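Local coordinates for anti-sigma-factor antagonist (stas) domain protein (Moorella thermoacetica, PDB 3ZXN), which probably serves as an RsbS-type STAS-domain component of the stressosome, a bacterial signalling assembly that in this organism appears to control secondary messenger signalling, at residues V5-V10 and W14-E19; E32-N37 and L46-S51; F78-I83 and I89-M94. The protein carries 1 engineered substitution. One frame throughout, in Å; residues are numbered along the deposited sequence.

Interaction 1: V5-V10 and W14-E19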
loop_
_atom_site.group_PDB
_atom_site.type_symbol
_atom_site.label_atom_id
_atom_site.label_comp_id
_atom_site.label_asym_id
_atom_site.label_seq_id
_atom_site.Cartn_x
_atom_site.Cartn_y
_atom_site.Cartn_z
ATOM N N VAL A 5 5.646 12.430 -0.220
ATOM C CA VAL A 5 4.437 11.618 -0.361
ATOM C C VAL A 5 3.559 11.754 0.883
ATOM O O VAL A 5 3.922 11.278 1.963
ATOM C CB VAL A 5 4.774 10.127 -0.582
ATOM C CG1 VAL A 5 3.497 9.296 -0.711
ATOM C CG2 VAL A 5 5.656 9.958 -1.807
ATOM N N PRO A 6 2.400 12.417 0.738
ATOM C CA PRO A 6 1.510 12.622 1.879
ATOM C C PRO A 6 0.988 11.303 2.432
ATOM O O PRO A 6 0.606 10.396 1.693
ATOM C CB PRO A 6 0.348 13.430 1.276
ATOM C CG PRO A 6 0.939 14.102 0.080
ATOM C CD PRO A 6 1.908 13.097 -0.473
ATOM N N ILE A 7 0.963 11.213 3.749
ATOM C CA ILE A 7 0.381 10.070 4.415
ATOM C C ILE A 7 -0.819 10.566 5.191
ATOM O O ILE A 7 -0.664 11.277 6.185
ATOM C CB ILE A 7 1.394 9.426 5.378
ATOM C CG1 ILE A 7 2.631 8.951 4.595
ATOM C CG2 ILE A 7 0.725 8.295 6.171
ATOM C CD1 ILE A 7 3.809 8.511 5.466
ATOM N N LEU A 8 -2.016 10.201 4.731
ATOM C CA LEU A 8 -3.259 10.671 5.345
ATOM C C LEU A 8 -3.811 9.671 6.363
ATOM O O LEU A 8 -3.527 8.480 6.299
ATOM C CB LEU A 8 -4.333 10.907 4.262
ATOM C CG LEU A 8 -3.893 11.675 3.005
ATOM C CD1 LEU A 8 -5.011 11.751 1.958
ATOM C CD2 LEU A 8 -3.394 13.065 3.362
ATOM N N LYS A 9 -4.618 10.164 7.293
ATOM C CA LYS A 9 -5.350 9.284 8.189
ATOM C C LYS A 9 -6.827 9.636 8.110
ATOM O O LYS A 9 -7.204 10.791 8.295
ATOM C CB LYS A 9 -4.840 9.410 9.631
ATOM C CG LYS A 9 -5.207 8.215 10.512
ATOM C CD LYS A 9 -4.430 8.210 11.820
ATOM C CE LYS A 9 -4.388 6.807 12.419
ATOM N NZ LYS A 9 -3.700 6.772 13.741
ATOM N N VAL A 10 -7.660 8.652 7.799
ATOM C CA VAL A 10 -9.098 8.887 7.712
ATOM C C VAL A 10 -9.844 7.855 8.540
ATOM O O VAL A 10 -9.714 6.661 8.299
ATOM C CB VAL A 10 -9.627 8.804 6.255
ATOM C CG1 VAL A 10 -11.105 9.265 6.196
ATOM C CG2 VAL A 10 -8.766 9.639 5.317
ATOM N N TRP A 14 -4.918 4.549 7.687
ATOM C CA TRP A 14 -3.863 5.207 6.947
ATOM C C TRP A 14 -4.217 5.110 5.483
ATOM O O TRP A 14 -4.628 4.047 5.020
ATOM C CB TRP A 14 -2.516 4.470 7.173
ATOM C CG TRP A 14 -2.099 4.410 8.625
ATOM C CD1 TRP A 14 -2.150 3.318 9.460
ATOM C CD2 TRP A 14 -1.577 5.485 9.405
ATOM N NE1 TRP A 14 -1.680 3.655 10.712
ATOM C CE2 TRP A 14 -1.318 4.977 10.703
ATOM C CE3 TRP A 14 -1.285 6.824 9.130
ATOM C CZ2 TRP A 14 -0.790 5.766 11.720
ATOM C CZ3 TRP A 14 -0.764 7.609 10.149
ATOM C CH2 TRP A 14 -0.520 7.075 11.427
ATOM N N VAL A 15 -4.059 6.221 4.762
ATOM C CA VAL A 15 -4.331 6.282 3.332
ATOM C C VAL A 15 -3.170 6.955 2.599
ATOM O O VAL A 15 -2.734 8.056 2.970
ATOM C CB VAL A 15 -5.635 7.089 3.012
ATOM C CG1 VAL A 15 -5.752 7.295 1.525
ATOM C CG2 VAL A 15 -6.871 6.390 3.575
ATOM N N VAL A 16 -2.664 6.283 1.569
ATOM C CA VAL A 16 -1.519 6.761 0.810
ATOM C C VAL A 16 -1.763 6.558 -0.682
ATOM O O VAL A 16 -2.226 5.500 -1.097
ATOM C CB VAL A 16 -0.224 5.961 1.176
ATOM C CG1 VAL A 16 0.928 6.343 0.250
ATOM C CG2 VAL A 16 0.153 6.179 2.633
ATOM N N ALA A 17 -1.447 7.565 -1.489
ATOM C CA ALA A 17 -1.432 7.373 -2.935
ATOM C C ALA A 17 -0.043 7.671 -3.464
ATOM O O ALA A 17 0.492 8.757 -3.260
ATOM C CB ALA A 17 -2.479 8.252 -3.632
ATOM N N ILE A 18 0.534 6.695 -4.146
ATOM C CA ILE A 18 1.884 6.840 -4.680
ATOM C C ILE A 18 1.831 7.389 -6.099
ATOM O O ILE A 18 1.219 6.788 -6.981
ATOM C CB ILE A 18 2.633 5.505 -4.656
ATOM C CG1 ILE A 18 2.832 5.034 -3.212
ATOM C CG2 ILE A 18 3.991 5.639 -5.341
ATOM C CD1 ILE A 18 3.376 3.624 -3.102
ATOM N N GLU A 19 2.463 8.541 -6.312
ATOM C CA GLU A 19 2.479 9.178 -7.625
ATOM C C GLU A 19 3.831 8.956 -8.320
ATOM O O GLU A 19 4.766 8.426 -7.719
ATOM C CB GLU A 19 2.157 10.671 -7.495
ATOM C CG GLU A 19 0.831 10.978 -6.769
ATOM C CD GLU A 19 -0.412 10.807 -7.657
ATOM O OE1 GLU A 19 -0.313 11.077 -8.876
ATOM O OE2 GLU A 19 -1.486 10.407 -7.133
HETATM O O HOH W 1 -0.669 10.327 -0.585
#
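Leu8 and Val15 join the two arms of a β-hairpin as an antiparallel hydrogen-bonded pair. Leu8 N gives to Val15 O at 2.9 Å, and Val15 N returns a bond to Leu8 O at 2.8 Å. One residue on, Lys9 and Trp14 form a non-hydrogen-bonded pair whose side chains lie on the same side of the sheet, the lysine over the indole. Lys9 puts CG opposite its own N (chi1 -160°) and then runs extended. CB and CG stop short of the ring; CD reaches its rim at Trp14 CZ3 (4.1 Å). CE sits over one face of the six-membered ring as a CH-pi contact, 3.8 Å from Trp14 CZ2. Lys9 NZ ends off-centre in a cation-pi contact, 4.3 Å from the centroid of that Trp14 ring. It also hydrogen-bonds to Ala42 O. Ile7 CG2 comes obliquely to Trp14 CE3 at 3.9 Å. With an alanine in place of Trp14, the Lys9 methylenes would probably lose their aromatic platform and a gap would open beside Ile7. Farther along, where the arms diverge, a water bridges them, giving to Pro6 O (2.6 Å) and accepting from Ala17 N (3.0 Å). The hairpin thus forms one edge of the STAS sheet: backbone hydrogen bonds set its register, and Trp14 lets a charged lysine pack its hydrocarbon chain against the fold while its ammonium keeps polar company.

Interaction 2: E32-N37 and L46-S51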
loop_
_atom_site.group_PDB
_atom_site.type_symbol
_atom_site.label_atom_id
_atom_site.label_comp_id
_atom_site.label_asym_id
_atom_site.label_seq_id
_atom_site.Cartn_x
_atom_site.Cartn_y
_atom_site.Cartn_z
ATOM N N GLU A 32 10.224 4.630 4.646
ATOM C CA GLU A 32 10.708 4.900 5.994
ATOM C C GLU A 32 9.713 5.700 6.822
ATOM O O GLU A 32 9.444 5.361 7.974
ATOM C CB GLU A 32 12.063 5.616 5.947
ATOM C CG GLU A 32 13.199 4.710 5.488
ATOM C CD GLU A 32 14.519 5.447 5.326
ATOM O OE1 GLU A 32 14.514 6.700 5.308
ATOM O OE2 GLU A 32 15.564 4.768 5.211
ATOM N N GLU A 33 9.164 6.762 6.241
ATOM C CA GLU A 33 8.182 7.572 6.954
ATOM C C GLU A 33 6.898 6.787 7.229
ATOM O O GLU A 33 6.304 6.902 8.311
ATOM C CB GLU A 33 7.872 8.866 6.188
ATOM C CG GLU A 33 6.827 9.743 6.879
ATOM C CD GLU A 33 6.486 11.023 6.114
ATOM O OE1 GLU A 33 6.960 11.192 4.966
ATOM O OE2 GLU A 33 5.733 11.856 6.668
ATOM N N LEU A 34 6.456 6.002 6.248
ATOM C CA LEU A 34 5.234 5.218 6.422
ATOM C C LEU A 34 5.421 4.244 7.580
ATOM O O LEU A 34 4.593 4.163 8.488
ATOM C CB LEU A 34 4.875 4.453 5.143
ATOM C CG LEU A 34 3.597 3.600 5.252
ATOM C CD1 LEU A 34 2.345 4.476 5.424
ATOM C CD2 LEU A 34 3.435 2.677 4.051
ATOM N N LEU A 35 6.530 3.513 7.551
ATOM C CA LEU A 35 6.786 2.521 8.583
ATOM C C LEU A 35 6.885 3.186 9.940
ATOM O O LEU A 35 6.393 2.648 10.919
ATOM C CB LEU A 35 8.045 1.688 8.275
ATOM C CG LEU A 35 7.969 0.842 6.997
ATOM C CD1 LEU A 35 9.304 0.142 6.682
ATOM C CD2 LEU A 35 6.836 -0.173 7.093
ATOM N N HIS A 36 7.505 4.360 10.000
ATOM C CA HIS A 36 7.567 5.078 11.263
ATOM C C HIS A 36 6.151 5.401 11.745
ATOM O O HIS A 36 5.810 5.176 12.908
ATOM C CB HIS A 36 8.404 6.358 11.133
ATOM C CG HIS A 36 8.344 7.237 12.341
ATOM N ND1 HIS A 36 9.084 6.994 13.478
ATOM C CD2 HIS A 36 7.607 8.343 12.600
ATOM C CE1 HIS A 36 8.816 7.921 14.382
ATOM N NE2 HIS A 36 7.919 8.749 13.875
ATOM N N ASN A 37 5.321 5.917 10.843
ATOM C CA ASN A 37 3.952 6.275 11.217
ATOM C C ASN A 37 3.126 5.090 11.710
ATOM O O ASN A 37 2.489 5.176 12.760
ATOM C CB ASN A 37 3.225 6.990 10.062
ATOM C CG ASN A 37 3.876 8.318 9.698
ATOM O OD1 ASN A 37 4.207 8.563 8.539
ATOM N ND2 ASN A 37 4.080 9.169 10.691
ATOM N N LEU A 46 -4.403 0.034 6.592
ATOM C CA LEU A 46 -3.584 0.786 5.677
ATOM C C LEU A 46 -4.054 0.527 4.244
ATOM O O LEU A 46 -4.216 -0.620 3.833
ATOM C CB LEU A 46 -2.105 0.362 5.839
ATOM C CG LEU A 46 -1.111 0.821 4.775
ATOM C CD1 LEU A 46 -1.070 2.323 4.728
ATOM C CD2 LEU A 46 0.298 0.262 5.060
ATOM N N VAL A 47 -4.273 1.605 3.500
ATOM C CA VAL A 47 -4.621 1.519 2.078
ATOM C C VAL A 47 -3.572 2.251 1.265
ATOM O O VAL A 47 -3.274 3.416 1.535
ATOM C CB VAL A 47 -5.985 2.192 1.754
ATOM C CG1 VAL A 47 -6.373 1.906 0.294
ATOM C CG2 VAL A 47 -7.063 1.729 2.715
ATOM N N ILE A 48 -2.998 1.574 0.274
ATOM C CA ILE A 48 -2.024 2.232 -0.583
ATOM C C ILE A 48 -2.451 2.103 -2.038
ATOM O O ILE A 48 -2.657 0.998 -2.520
ATOM C CB ILE A 48 -0.616 1.619 -0.455
ATOM C CG1 ILE A 48 -0.078 1.790 0.971
ATOM C CG2 ILE A 48 0.304 2.279 -1.476
ATOM C CD1 ILE A 48 1.369 1.176 1.157
ATOM N N ASP A 49 -2.568 3.234 -2.730
ATOM C CA ASP A 49 -3.007 3.227 -4.125
ATOM C C ASP A 49 -1.839 3.518 -5.050
ATOM O O ASP A 49 -1.091 4.468 -4.834
ATOM C CB ASP A 49 -4.128 4.249 -4.371
ATOM C CG ASP A 49 -4.643 4.212 -5.803
ATOM O OD1 ASP A 49 -4.002 4.823 -6.686
ATOM O OD2 ASP A 49 -5.684 3.570 -6.038
ATOM N N ILE A 50 -1.716 2.719 -6.102
ATOM C CA ILE A 50 -0.634 2.905 -7.066
ATOM C C ILE A 50 -1.096 3.189 -8.495
ATOM O O ILE A 50 -0.323 3.016 -9.434
ATOM C CB ILE A 50 0.319 1.677 -7.061
ATOM C CG1 ILE A 50 -0.453 0.388 -7.398
ATOM C CG2 ILE A 50 0.966 1.559 -5.705
ATOM C CD1 ILE A 50 0.450 -0.845 -7.705
ATOM N N SER A 51 -2.340 3.649 -8.655
ATOM C CA SER A 51 -2.910 3.865 -9.991
ATOM C C SER A 51 -2.109 4.856 -10.840
ATOM O O SER A 51 -2.113 4.782 -12.072
ATOM C CB SER A 51 -4.375 4.308 -9.900
ATOM O OG SER A 51 -4.499 5.528 -9.206
#
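A single side chain, Leu34, makes the whole contact from the helical side, setting CD1 on Leu46 and CD2 on both Leu46 and Ile48 of the strand, with no polar atom taking part. The backbones stay well apart, 9.9 Å between the CA atoms of Leu34 and Leu46, and the leucine spans the interval. With CG trans to the backbone N (chi1 180°), CD2 lies at the far end of the side chain, which carries that methyl outward to the sheet. There Leu34 CD2 meets Ile48 CD1 tip to tip at 3.9 Å and touches Leu46 CD2 at 4.1 Å, while the other branch, Leu34 CD1, reaches Leu46 CD1, also at 4.1 Å. The two leucines therefore meet methyl for methyl. Ile48 answers with a fully extended ethyl arm (chi2 180°), which places CD1 at its outer tip. All three residues are buried, and Ile67 of helix 58-74 packs against each of them. This is the helix-on-sheet layering of the STAS fold: helix 25-38 links the neighbouring parallel strands 13-17 and 45-49 in a β-α-β crossover and lies on the face bearing Leu46 and Ile48, whereas the intervening Val47 turns to the other face and packs on Leu107 and Leu111 of helix 107-118. At the end of the strand polar contacts take over. Asp49 OD1 accepts from Ser51 N (2.8 Å), met from above the carboxylate plane, which defines an Asx turn, and from Ser51 OG (2.7 Å) on its syn lone pair. Its second oxygen, OD2, bonds to Thr81 OG1 on the adjacent strand, so that both carboxylate oxygens of this buried aspartate are engaged and its rotation is probably restrained.

Interaction 3: F78-I83 and I89-M94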
loop_
_atom_site.group_PDB
_atom_site.type_symbol
_atom_site.label_atom_id
_atom_site.label_comp_id
_atom_site.label_asym_id
_atom_site.label_seq_id
_atom_site.Cartn_x
_atom_site.Cartn_y
_atom_site.Cartn_z
ATOM N N PHE A 78 -4.147 -4.555 5.443
ATOM C CA PHE A 78 -3.496 -3.813 4.374
ATOM C C PHE A 78 -4.159 -4.137 3.043
ATOM O O PHE A 78 -4.333 -5.302 2.724
ATOM C CB PHE A 78 -2.001 -4.210 4.321
ATOM C CG PHE A 78 -1.263 -3.686 3.120
ATOM C CD1 PHE A 78 -1.270 -2.337 2.810
ATOM C CD2 PHE A 78 -0.518 -4.537 2.319
ATOM C CE1 PHE A 78 -0.570 -1.852 1.701
ATOM C CE2 PHE A 78 0.189 -4.050 1.225
ATOM C CZ PHE A 78 0.157 -2.710 0.915
ATOM N N VAL A 79 -4.538 -3.108 2.283
ATOM C CA VAL A 79 -5.078 -3.315 0.944
ATOM C C VAL A 79 -4.329 -2.450 -0.075
ATOM O O VAL A 79 -4.043 -1.280 0.170
ATOM C CB VAL A 79 -6.629 -3.085 0.890
ATOM C CG1 VAL A 79 -6.979 -1.666 1.261
ATOM C CG2 VAL A 79 -7.203 -3.458 -0.485
ATOM N N LEU A 80 -3.984 -3.063 -1.208
ATOM C CA LEU A 80 -3.282 -2.389 -2.293
ATOM C C LEU A 80 -4.309 -2.140 -3.393
ATOM O O LEU A 80 -5.064 -3.050 -3.729
ATOM C CB LEU A 80 -2.161 -3.285 -2.838
ATOM C CG LEU A 80 -1.253 -2.703 -3.923
ATOM C CD1 LEU A 80 -0.408 -1.553 -3.363
ATOM C CD2 LEU A 80 -0.358 -3.786 -4.537
ATOM N N THR A 81 -4.350 -0.916 -3.918
ATOM C CA THR A 81 -5.411 -0.522 -4.847
ATOM C C THR A 81 -4.876 0.150 -6.114
ATOM O O THR A 81 -3.742 0.642 -6.139
ATOM C CB THR A 81 -6.476 0.425 -4.166
ATOM O OG1 THR A 81 -5.909 1.711 -3.906
ATOM C CG2 THR A 81 -6.996 -0.158 -2.852
ATOM N N GLY A 82 -5.709 0.164 -7.162
ATOM C CA GLY A 82 -5.384 0.830 -8.419
ATOM C C GLY A 82 -4.359 0.077 -9.259
ATOM O O GLY A 82 -3.403 0.668 -9.745
ATOM N N ILE A 83 -4.564 -1.229 -9.421
ATOM C CA ILE A 83 -3.618 -2.110 -10.108
ATOM C C ILE A 83 -4.151 -2.572 -11.471
ATOM O O ILE A 83 -4.989 -3.479 -11.555
ATOM C CB ILE A 83 -3.346 -3.378 -9.290
ATOM C CG1 ILE A 83 -2.918 -3.019 -7.862
ATOM C CG2 ILE A 83 -2.301 -4.250 -9.994
ATOM C CD1 ILE A 83 -2.927 -4.202 -6.918
ATOM N N ILE A 89 0.684 -8.141 -13.608
ATOM C CA ILE A 89 1.621 -9.103 -14.181
ATOM C C ILE A 89 3.037 -8.870 -13.658
ATOM O O ILE A 89 3.703 -9.791 -13.193
ATOM C CB ILE A 89 1.643 -9.021 -15.730
ATOM C CG1 ILE A 89 0.275 -9.383 -16.312
ATOM C CG2 ILE A 89 2.707 -9.933 -16.295
ATOM C CD1 ILE A 89 -0.234 -10.723 -15.863
ATOM N N THR A 90 3.486 -7.629 -13.748
ATOM C CA THR A 90 4.835 -7.263 -13.334
ATOM C C THR A 90 5.066 -7.502 -11.850
ATOM O O THR A 90 6.050 -8.131 -11.468
ATOM C CB THR A 90 5.109 -5.792 -13.636
ATOM O OG1 THR A 90 4.893 -5.551 -15.033
ATOM C CG2 THR A 90 6.545 -5.433 -13.264
ATOM N N LEU A 91 4.161 -6.996 -11.010
ATOM C CA LEU A 91 4.277 -7.196 -9.560
ATOM C C LEU A 91 4.428 -8.671 -9.170
ATOM O O LEU A 91 5.266 -9.036 -8.333
ATOM C CB LEU A 91 3.057 -6.603 -8.841
ATOM C CG LEU A 91 2.952 -5.073 -8.882
ATOM C CD1 LEU A 91 1.587 -4.576 -8.362
ATOM C CD2 LEU A 91 4.103 -4.449 -8.095
ATOM N N THR A 92 3.590 -9.512 -9.760
ATOM C CA THR A 92 3.597 -10.938 -9.474
ATOM C C THR A 92 4.919 -11.569 -9.942
ATOM O O THR A 92 5.456 -12.452 -9.287
ATOM C CB THR A 92 2.399 -11.635 -10.157
ATOM O OG1 THR A 92 1.176 -11.161 -9.581
ATOM C CG2 THR A 92 2.472 -13.140 -9.988
ATOM N N GLU A 93 5.436 -11.097 -11.070
ATOM C CA GLU A 93 6.672 -11.631 -11.629
ATOM C C GLU A 93 7.857 -11.238 -10.773
ATOM O O GLU A 93 8.874 -11.927 -10.748
ATOM C CB GLU A 93 6.879 -11.140 -13.064
ATOM C CG GLU A 93 5.989 -11.834 -14.081
ATOM C CD GLU A 93 6.133 -11.260 -15.480
ATOM O OE1 GLU A 93 6.747 -10.177 -15.622
ATOM O OE2 GLU A 93 5.626 -11.890 -16.435
ATOM N N MET A 94 7.722 -10.130 -10.058
ATOM C CA MET A 94 8.799 -9.666 -9.195
ATOM C C MET A 94 8.667 -10.158 -7.746
ATOM O O MET A 94 9.439 -9.747 -6.882
ATOM C CB MET A 94 8.917 -8.139 -9.274
ATOM C CG MET A 94 9.364 -7.641 -10.655
ATOM S SD MET A 94 9.208 -5.857 -10.923
ATOM C CE MET A 94 10.032 -5.689 -12.510
#
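Leu80 and Leu91 meet because each holds one methyl at full stretch. Leu80 stretches away from its main chain (chi1 -176°), CD2 at the tip; in Leu91, CG swings beside its own N (chi1 -68°), but CD1 then trails away from CA (chi2 170°). These end methyls approach to 4.4 Å between Leu80 CD2 and Leu91 CD1, a loose van der Waals distance. The same Leu91 CD1 also touches Ile83 CG2 at 4.2 Å, the branch methyl of a residue just beyond the strand end. Between the two strand-side partners, Gly82 takes a positive phi, and the chain turns there as it leaves the strand. No hydrogen bond joins the segments, and the CA atoms of Ile83 and Leu91 remain 9.4 Å apart, so one leucine tip bears the contact from the helix. Val56 and Thr61 lie against Leu91 as well, while Met101 packs on Leu80 and Thr103 on Ile83. The contact lies within a β-α-β unit of strand 78-81, helix 85-93 and the parallel strand 102-104, the last crossover of the STAS sheet.

All three contacts are built on one mixed sheet. Interaction 1 is the edge hairpin, partly exposed and rich in backbone, water and cation-pi chemistry; interactions 2 and 3 are buried helix-to-strand contacts made by methyl groups alone. Interactions 1 and 2 adjoin through the neighbouring strands 13-17 and 45-49, with Val16 O probably bonded to Asp49 N at 2.8 Å and Trp14 packing on the end of helix 25-38. Interaction 2 passes to interaction 3 through strands 45-49 and 78-81, where Ile50 N probably bonds to Thr81 O. Interactions 1 and 3 do not touch: their centres lie about 17 Å apart, on opposite sides of the chain's centre.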